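Amphiphysin (Drosophila melanogaster, PDB 1URU) probably binds membranes through a dimeric, coiled-coil BAR domain and senses their curvature in endocytosis. Local coordinates at residues Tyr226-Leu229 / Glu230-Val233; Thr214-Val217 / Phe218-Thr222; Lys58-Asn61 / Asn62-Arg65; Tyr85-Trp89 / Ser90-Ala94. One frame throughout, in Å; residues are numbered along the deposited sequence.

Overall arrangement
All four contacts are local, partly buried and touch the second subunit. Of eight touching residues, four are buried in each of contacts 1 and 2, three in contact 3, two in contact 4. Contacts 1 and 2 share helix 172-239, contact 3 is on helix 35-84, and contact 4 joins helices 35-84 and 92-156. Contact 3's centre lies about 12 Å from the chain's centre, contact 4's about 47 Å. Contact 3 combines an aromatic-aliphatic cluster with a water; contact 2 sets a histidine beside a glutamate and links that histidine to its second-subunit copy; contact 1 rests on backbone bonds and aliphatic branches; contact 4 is tyrosine-rich. Ile232 packs on contact 4, and Glu215 reaches Tyr63 of contact 3.

Contact 1: residues Tyr226-Leu229 / Glu230-Val233; sequences YSEL and EAIV
Ile232 has CG1 opposite its carbonyl carbon (chi1 -70°), which carries the longer branch back along the helix over the preceding turn, and there CG1 lies 3.4 Å from Glu228 O. The terminal CD1 stays beside the same carbonyl, at 3.5 Å from Glu228 O. Val233 repeats the idea one residue on: with CG1 placed opposite the backbone N (chi1 171°), its other methyl, CG2, is turned back toward the previous turn and stops 3.3 Å from Leu229 O. The branches of Ile232 and Val233 thus lie against main-chain oxygens of the preceding turn.

Those oxygens are engaged by the regular i to i+4 ladder. Ile232 N reaches Glu228 O at 3.0 Å and is the straightest of the four bonds, with an N-H...O angle of 169°. Glu230 N donates to Tyr226 O at 2.9 Å, Ala231 N to Ser227 O, and Val233 N to Leu229 O at 3.1 Å. On the more polar side the Glu230 chain runs extended beyond CG and brings OE1 alongside Ser227, 4.1 Å from Ser227 CB, which is a van der Waals approach. The CB of Ala231 sits between two carbonyls, 3.5 Å from Ser227 O and as far from Glu228 O.

As in the coiled-coil BAR dimer, this piece of helix 172-239 is packed between helix 92-156 of its own chain, where Leu229 lies on Leu95 and Gln98 and Ile232 on Ala94, and the second subunit, where Tyr226 meets Glu215, Ser227 Gln216, Leu229 Phe212 and Glu230 Ala213 of that neighbouring chain.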
# COMPACT_ATOMS: atom_id res chain seq x y z
N TYR A 226 -14.02 -0.26 -10.53
CA TYR A 226 -13.98 1.18 -10.39
C TYR A 226 -14.72 1.89 -11.53
O TYR A 226 -15.24 2.96 -11.28
CB TYR A 226 -12.53 1.71 -10.20
CG TYR A 226 -12.08 1.69 -8.74
CD1 TYR A 226 -10.98 0.94 -8.31
CD2 TYR A 226 -12.78 2.39 -7.79
CE1 TYR A 226 -10.59 0.92 -6.96
CE2 TYR A 226 -12.41 2.38 -6.46
CZ TYR A 226 -11.32 1.66 -6.05
OH TYR A 226 -11.02 1.70 -4.72
N SER A 227 -14.83 1.32 -12.74
CA SER A 227 -15.65 2.00 -13.76
C SER A 227 -17.11 1.71 -13.52
O SER A 227 -17.97 2.51 -13.89
CB SER A 227 -15.25 1.66 -15.21
OG SER A 227 -15.31 0.30 -15.48
N GLU A 228 -17.42 0.58 -12.91
CA GLU A 228 -18.78 0.36 -12.44
C GLU A 228 -19.14 1.44 -11.41
O GLU A 228 -20.22 2.01 -11.46
CB GLU A 228 -18.94 -1.05 -11.86
CG GLU A 228 -20.27 -1.75 -12.18
CD GLU A 228 -20.61 -1.72 -13.67
OE1 GLU A 228 -21.03 -0.65 -14.17
OE2 GLU A 228 -20.47 -2.77 -14.34
N LEU A 229 -18.21 1.74 -10.51
CA LEU A 229 -18.41 2.72 -9.45
C LEU A 229 -18.53 4.13 -10.03
O LEU A 229 -19.38 4.93 -9.62
CB LEU A 229 -17.24 2.66 -8.45
CG LEU A 229 -17.22 1.52 -7.44
CD1 LEU A 229 -15.92 1.52 -6.69
CD2 LEU A 229 -18.37 1.64 -6.47
N GLU A 230 -17.68 4.41 -11.00
CA GLU A 230 -17.78 5.64 -11.76
C GLU A 230 -19.18 5.81 -12.34
O GLU A 230 -19.74 6.89 -12.24
CB GLU A 230 -16.77 5.63 -12.89
CG GLU A 230 -15.88 6.86 -12.93
CD GLU A 230 -14.79 6.74 -13.97
OE1 GLU A 230 -14.41 5.61 -14.39
OE2 GLU A 230 -14.32 7.83 -14.37
N ALA A 231 -19.73 4.75 -12.94
CA ALA A 231 -21.00 4.81 -13.66
C ALA A 231 -22.12 5.08 -12.69
O ALA A 231 -22.86 6.03 -12.85
CB ALA A 231 -21.27 3.54 -14.43
N ILE A 232 -22.24 4.25 -11.67
CA ILE A 232 -23.17 4.50 -10.57
C ILE A 232 -23.21 5.95 -10.12
O ILE A 232 -24.27 6.53 -9.93
CB ILE A 232 -22.80 3.57 -9.39
CG1 ILE A 232 -23.13 2.11 -9.73
CG2 ILE A 232 -23.48 4.05 -8.11
CD1 ILE A 232 -22.43 1.08 -8.88
N VAL A 233 -22.04 6.56 -9.94
CA VAL A 233 -21.95 7.90 -9.38
C VAL A 233 -22.35 8.96 -10.42
O VAL A 233 -22.79 10.04 -10.05
CB VAL A 233 -20.54 8.19 -8.79
CG1 VAL A 233 -20.38 9.64 -8.40
CG2 VAL A 233 -20.29 7.32 -7.56

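Contact 2: residues Thr214-Val217 / Phe218-Thr222; sequences TEQV and FHNET
Four i to i+4 bonds hold Phe218 to Glu221 on the turn that begins at Thr214, among them Phe218 N to Thr214 O at 3.1 Å and His219 N to Glu215 O at 2.9 Å, the latter with an N-H...O angle of 158°. His219 CG lies opposite the carbonyl carbon, beside the backbone N (chi1 -83°), which sets the ring alongside Glu215. The two side chains run in the same direction, and the carboxylate and imidazole planes are nearly parallel, 7° apart. Glu215 OE1 and His219 NE2 are 3.6 Å apart. Phe218 CD2 lies over the centre of one face of the His219 ring, 3.7 Å above its plane. Here helix 172-239 meets its copy in the BAR dimer: His219 ND1 is hydrogen-bonded to ND1 of His219 of the second subunit. Replacing the imidazole of His219 by the methyl of an alanine is likely to leave that partner ND1 without its mate and to take away the surface on which Phe218 CD2 rests. Phe218 also stacks on Phe109 and meets Trp106 edge-to-face. Farther along, Thr222 OG1 and Thr222 N grip Phe218 O from opposite faces of its carbonyl plane, the hydroxyl at 2.7 Å from Phe218 O.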
# COMPACT_ATOMS: atom_id res chain seq x y z
N THR A 214 -0.61 -12.33 -11.35
CA THR A 214 -1.36 -12.06 -10.15
C THR A 214 -1.70 -10.59 -10.14
O THR A 214 -2.85 -10.21 -9.88
CB THR A 214 -0.51 -12.42 -8.92
OG1 THR A 214 -0.22 -13.82 -8.96
CG2 THR A 214 -1.24 -12.23 -7.61
N GLU A 215 -0.67 -9.80 -10.46
CA GLU A 215 -0.80 -8.36 -10.59
C GLU A 215 -1.80 -8.02 -11.69
O GLU A 215 -2.71 -7.25 -11.48
CB GLU A 215 0.55 -7.72 -10.90
CG GLU A 215 1.60 -7.89 -9.81
CD GLU A 215 1.61 -6.77 -8.78
OE1 GLU A 215 0.60 -6.08 -8.59
OE2 GLU A 215 2.65 -6.59 -8.13
N GLN A 216 -1.64 -8.63 -12.85
CA GLN A 216 -2.50 -8.33 -14.00
C GLN A 216 -3.96 -8.55 -13.65
O GLN A 216 -4.79 -7.68 -13.87
CB GLN A 216 -2.09 -9.20 -15.21
CG GLN A 216 -3.24 -9.76 -16.10
CD GLN A 216 -3.98 -8.68 -16.86
OE1 GLN A 216 -3.37 -7.79 -17.45
NE2 GLN A 216 -5.30 -8.76 -16.84
N VAL A 217 -4.26 -9.71 -13.09
CA VAL A 217 -5.64 -10.08 -12.81
C VAL A 217 -6.23 -9.11 -11.79
O VAL A 217 -7.30 -8.57 -12.03
CB VAL A 217 -5.74 -11.56 -12.36
CG1 VAL A 217 -6.94 -11.81 -11.46
CG2 VAL A 217 -5.78 -12.48 -13.58
N PHE A 218 -5.52 -8.86 -10.69
CA PHE A 218 -5.95 -7.92 -9.64
C PHE A 218 -6.23 -6.52 -10.17
O PHE A 218 -7.25 -5.91 -9.85
CB PHE A 218 -4.89 -7.82 -8.55
CG PHE A 218 -5.04 -6.63 -7.66
CD1 PHE A 218 -6.04 -6.59 -6.70
CD2 PHE A 218 -4.17 -5.55 -7.76
CE1 PHE A 218 -6.18 -5.49 -5.86
CE2 PHE A 218 -4.29 -4.45 -6.92
CZ PHE A 218 -5.30 -4.42 -5.97
N HIS A 219 -5.34 -6.02 -11.01
CA HIS A 219 -5.44 -4.66 -11.47
C HIS A 219 -6.56 -4.50 -12.50
O HIS A 219 -7.25 -3.49 -12.52
CB HIS A 219 -4.09 -4.19 -12.02
CG HIS A 219 -3.16 -3.70 -10.96
ND1 HIS A 219 -3.46 -2.63 -10.16
CD2 HIS A 219 -1.95 -4.15 -10.56
CE1 HIS A 219 -2.46 -2.43 -9.31
NE2 HIS A 219 -1.52 -3.33 -9.54
N ASN A 220 -6.76 -5.52 -13.31
CA ASN A 220 -7.72 -5.47 -14.40
C ASN A 220 -9.14 -5.69 -13.89
O ASN A 220 -10.08 -5.05 -14.37
CB ASN A 220 -7.37 -6.54 -15.43
CG ASN A 220 -8.39 -6.65 -16.51
OD1 ASN A 220 -8.97 -7.70 -16.71
ND2 ASN A 220 -8.65 -5.54 -17.21
N GLU A 221 -9.30 -6.59 -12.93
CA GLU A 221 -10.61 -6.77 -12.30
C GLU A 221 -10.94 -5.55 -11.45
O GLU A 221 -12.00 -4.99 -11.61
CB GLU A 221 -10.68 -8.05 -11.47
CG GLU A 221 -10.58 -9.37 -12.24
CD GLU A 221 -11.45 -9.41 -13.48
OE1 GLU A 221 -12.63 -8.98 -13.42
OE2 GLU A 221 -10.93 -9.85 -14.53
N THR A 222 -10.03 -5.13 -10.59
CA THR A 222 -10.23 -3.91 -9.82
C THR A 222 -10.56 -2.74 -10.74
O THR A 222 -11.28 -1.84 -10.35
CB THR A 222 -8.98 -3.54 -8.95
OG1 THR A 222 -8.71 -4.55 -7.98
CG2 THR A 222 -9.27 -2.37 -8.08

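Contact 3: residues Lys58-Asn61 / Asn62-Arg65; sequences KEFN and NYIR
Phe60 and Ile64 make the apolar part of this contact. With its CG opposite the backbone N (chi1 -173°), Phe60 swings its ring forward along the helix, beneath the side chain arriving one turn later. Ile64 CG1 then sits over the ring face in a CH-pi contact, 4.2 Å from the Phe60 centroid and 27° off the ring normal. The methyl beyond it goes to the rim, bringing Ile64 CD1 to 3.4 Å from Phe60 CE2. The neighbouring ring of Tyr63 comes in obliquely, with its CD2 at 4.0 Å from Phe60 CE1. An alanine in place of Phe60 is likely to open a gap beneath Ile64, whose CD1 would be less restrained, and to remove one apolar neighbour of Tyr63.

Polar contacts lie on the other flank. A water 2.7 Å from Glu59 O, to which it can donate, accepts from Asn62 ND2 at 2.8 Å and so probably bridges the two. Asn62 OD1 takes a weak bond from Arg65 NH2. Glu59 OE1 is hydrogen-bonded to Thr76 OG1 of the second subunit.

Backbone bonds form the third group: Asn62 N, Tyr63 N and Ile64 N donate to Lys58 O, Glu59 O and Phe60 O, and Ile64 N lies 2.9 Å from Phe60 O. The last rung, from Arg65 N to Asn61 O, is weak.

Apolar residues here face helix 92-156 (Phe60 on Val117, Ile64 on Leu113) and Leu77 of the second subunit, the helix-on-helix packing of a coiled-coil BAR dimer.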
# COMPACT_ATOMS: atom_id res chain seq x y z
N LYS A 58 13.76 -10.05 0.31
CA LYS A 58 13.63 -8.86 1.15
C LYS A 58 12.58 -7.90 0.57
O LYS A 58 11.56 -7.65 1.20
CB LYS A 58 15.00 -8.17 1.28
CG LYS A 58 15.04 -7.02 2.24
CD LYS A 58 16.07 -5.95 1.84
CE LYS A 58 16.29 -4.92 2.97
NZ LYS A 58 17.23 -5.43 4.03
N GLU A 59 12.83 -7.40 -0.63
CA GLU A 59 11.94 -6.42 -1.26
C GLU A 59 10.53 -6.93 -1.45
O GLU A 59 9.59 -6.17 -1.30
CB GLU A 59 12.47 -5.98 -2.63
CG GLU A 59 13.87 -5.38 -2.61
CD GLU A 59 14.02 -4.28 -1.57
OE1 GLU A 59 13.05 -3.51 -1.35
OE2 GLU A 59 15.12 -4.22 -0.98
N PHE A 60 10.39 -8.20 -1.79
CA PHE A 60 9.08 -8.76 -2.03
C PHE A 60 8.32 -8.89 -0.71
O PHE A 60 7.12 -8.71 -0.67
CB PHE A 60 9.17 -10.12 -2.76
CG PHE A 60 7.85 -10.63 -3.16
CD1 PHE A 60 7.14 -10.01 -4.16
CD2 PHE A 60 7.24 -11.65 -2.46
CE1 PHE A 60 5.88 -10.45 -4.52
CE2 PHE A 60 5.97 -12.09 -2.81
CZ PHE A 60 5.28 -11.49 -3.84
N ASN A 61 9.03 -9.20 0.36
CA ASN A 61 8.40 -9.26 1.67
C ASN A 61 7.98 -7.86 2.13
O ASN A 61 6.97 -7.70 2.80
CB ASN A 61 9.31 -9.94 2.72
CG ASN A 61 9.16 -11.45 2.72
OD1 ASN A 61 10.14 -12.19 2.78
ND2 ASN A 61 7.94 -11.93 2.66
N ASN A 62 8.75 -6.86 1.73
CA ASN A 62 8.40 -5.48 2.01
C ASN A 62 7.14 -5.10 1.20
O ASN A 62 6.26 -4.47 1.73
CB ASN A 62 9.59 -4.56 1.70
CG ASN A 62 9.28 -3.11 1.98
OD1 ASN A 62 8.94 -2.76 3.11
ND2 ASN A 62 9.37 -2.27 0.96
N TYR A 63 7.07 -5.57 -0.05
CA TYR A 63 5.93 -5.32 -0.92
C TYR A 63 4.66 -5.93 -0.36
O TYR A 63 3.62 -5.30 -0.36
CB TYR A 63 6.19 -5.91 -2.28
CG TYR A 63 5.13 -5.67 -3.32
CD1 TYR A 63 4.83 -4.38 -3.75
CD2 TYR A 63 4.43 -6.73 -3.90
CE1 TYR A 63 3.87 -4.14 -4.73
CE2 TYR A 63 3.45 -6.50 -4.88
CZ TYR A 63 3.20 -5.20 -5.30
OH TYR A 63 2.27 -4.94 -6.25
N ILE A 64 4.76 -7.15 0.14
CA ILE A 64 3.58 -7.83 0.64
C ILE A 64 2.94 -7.08 1.81
O ILE A 64 1.74 -6.82 1.80
CB ILE A 64 3.91 -9.24 1.12
CG1 ILE A 64 4.51 -10.07 -0.02
CG2 ILE A 64 2.66 -9.87 1.75
CD1 ILE A 64 3.65 -11.19 -0.47
N ARG A 65 3.70 -6.76 2.85
CA ARG A 65 3.09 -6.04 3.95
C ARG A 65 2.66 -4.63 3.52
O ARG A 65 1.70 -4.09 4.05
CB ARG A 65 3.95 -6.04 5.23
CG ARG A 65 5.23 -5.30 5.15
CD ARG A 65 5.64 -4.56 6.44
NE ARG A 65 6.53 -3.46 6.06
CZ ARG A 65 6.23 -2.18 6.05
NH1 ARG A 65 5.04 -1.74 6.49
NH2 ARG A 65 7.14 -1.32 5.62
O HOH W 1 9.78 -3.47 -1.51

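Contact 4: residues Tyr85-Trp89 / Ser90-Ala94; sequences YEPQW and SGYDA
Tyr92 folds back over the chain that precedes it, its side chain meeting several pieces of the turn. Tyr92 CB lies 3.4 Å from Glu86 O. Because CG stands opposite the backbone N (chi1 173°), the ring is laid across Pro87, whose CA sits over one face in a CH-pi contact, 3.7 Å from the Tyr92 centroid and 19° off the ring normal. On one edge, Tyr92 CD1 touches Tyr85 CD2 at 3.8 Å; farther out, CE1 comes beside Tyr85 O, which lies near the ring plane. Tyr92 CD2 is 3.6 Å from the same Pro87 CA, and the tip, OH, lies near Gln96 NE2.

Tyr85 slides past this ring in the opposite direction and ends in a hydrogen bond, its OH donating to Ser90 O at 2.7 Å in the carbonyl plane. Trp89 CE3 leans over one face of the Tyr85 ring. Glu86 OE1 accepts from Gln88 NE2 at 2.8 Å and also forms a salt bridge to Arg200 of the second subunit.

Two beta turns reverse the chain: a type I turn from Glu86 to Trp89, closed by Trp89 N to Glu86 O at 3.1 Å, and a type II turn from Trp89 to Tyr92. Gly91, with positive phi, is the N-cap of helix 92-156, making this the tight connection between the first two long helices of the BAR three-helix coiled coil.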
# COMPACT_ATOMS: atom_id res chain seq x y z
N TYR A 85 -22.69 7.61 1.87
CA TYR A 85 -23.58 7.46 0.74
C TYR A 85 -24.82 6.88 1.35
O TYR A 85 -24.75 5.89 2.07
CB TYR A 85 -22.98 6.47 -0.23
CG TYR A 85 -23.47 6.54 -1.65
CD1 TYR A 85 -22.61 6.90 -2.68
CD2 TYR A 85 -24.76 6.17 -1.98
CE1 TYR A 85 -23.03 6.94 -3.98
CE2 TYR A 85 -25.19 6.20 -3.29
CZ TYR A 85 -24.31 6.59 -4.28
OH TYR A 85 -24.73 6.60 -5.57
N GLU A 86 -25.95 7.50 1.10
CA GLU A 86 -27.15 7.18 1.85
C GLU A 86 -28.03 6.15 1.13
O GLU A 86 -28.03 6.08 -0.11
CB GLU A 86 -27.91 8.45 2.14
CG GLU A 86 -26.99 9.50 2.76
CD GLU A 86 -27.73 10.59 3.48
OE1 GLU A 86 -28.96 10.73 3.28
OE2 GLU A 86 -27.06 11.32 4.24
N PRO A 87 -28.75 5.34 1.91
CA PRO A 87 -29.62 4.29 1.36
C PRO A 87 -30.59 4.79 0.29
O PRO A 87 -30.79 4.18 -0.75
CB PRO A 87 -30.39 3.80 2.58
CG PRO A 87 -29.56 4.16 3.76
CD PRO A 87 -28.80 5.38 3.38
N GLN A 88 -31.17 5.94 0.56
CA GLN A 88 -32.22 6.48 -0.29
C GLN A 88 -31.72 7.04 -1.64
O GLN A 88 -32.53 7.32 -2.52
CB GLN A 88 -33.01 7.55 0.50
CG GLN A 88 -32.46 8.96 0.42
CD GLN A 88 -31.57 9.35 1.59
OE1 GLN A 88 -31.30 8.54 2.50
NE2 GLN A 88 -31.12 10.62 1.57
N TRP A 89 -30.41 7.25 -1.79
CA TRP A 89 -29.85 7.73 -3.06
C TRP A 89 -29.79 6.59 -4.05
O TRP A 89 -29.73 5.42 -3.66
CB TRP A 89 -28.45 8.33 -2.87
CG TRP A 89 -28.41 9.50 -1.92
CD1 TRP A 89 -29.47 10.15 -1.40
CD2 TRP A 89 -27.25 10.14 -1.38
NE1 TRP A 89 -29.06 11.15 -0.55
CE2 TRP A 89 -27.69 11.17 -0.53
CE3 TRP A 89 -25.87 9.95 -1.52
CZ2 TRP A 89 -26.81 12.00 0.17
CZ3 TRP A 89 -25.01 10.77 -0.84
CH2 TRP A 89 -25.47 11.78 0.01
N SER A 90 -29.81 6.90 -5.34
CA SER A 90 -29.69 5.85 -6.34
C SER A 90 -28.26 5.28 -6.33
O SER A 90 -27.30 5.97 -5.96
CB SER A 90 -30.09 6.36 -7.73
OG SER A 90 -28.99 6.91 -8.43
N GLY A 91 -28.14 4.01 -6.73
CA GLY A 91 -26.88 3.30 -6.73
C GLY A 91 -26.41 2.80 -5.36
O GLY A 91 -25.32 2.25 -5.26
N TYR A 92 -27.20 2.95 -4.31
CA TYR A 92 -26.66 2.64 -2.99
C TYR A 92 -26.36 1.14 -2.80
O TYR A 92 -25.32 0.79 -2.26
CB TYR A 92 -27.54 3.18 -1.85
CG TYR A 92 -27.06 2.72 -0.49
CD1 TYR A 92 -26.04 3.39 0.19
CD2 TYR A 92 -27.58 1.56 0.10
CE1 TYR A 92 -25.59 2.94 1.43
CE2 TYR A 92 -27.14 1.11 1.33
CZ TYR A 92 -26.15 1.79 1.99
OH TYR A 92 -25.73 1.34 3.20
N ASP A 93 -27.27 0.26 -3.20
CA ASP A 93 -27.07 -1.17 -2.96
C ASP A 93 -25.99 -1.67 -3.91
O ASP A 93 -25.17 -2.53 -3.55
CB ASP A 93 -28.36 -1.98 -3.18
CG ASP A 93 -29.50 -1.56 -2.26
OD1 ASP A 93 -29.30 -1.41 -1.03
OD2 ASP A 93 -30.65 -1.39 -2.71
N ALA A 94 -26.01 -1.11 -5.12
CA ALA A 94 -24.96 -1.32 -6.12
C ALA A 94 -23.59 -0.93 -5.59
O ALA A 94 -22.61 -1.55 -5.95
CB ALA A 94 -25.27 -0.55 -7.39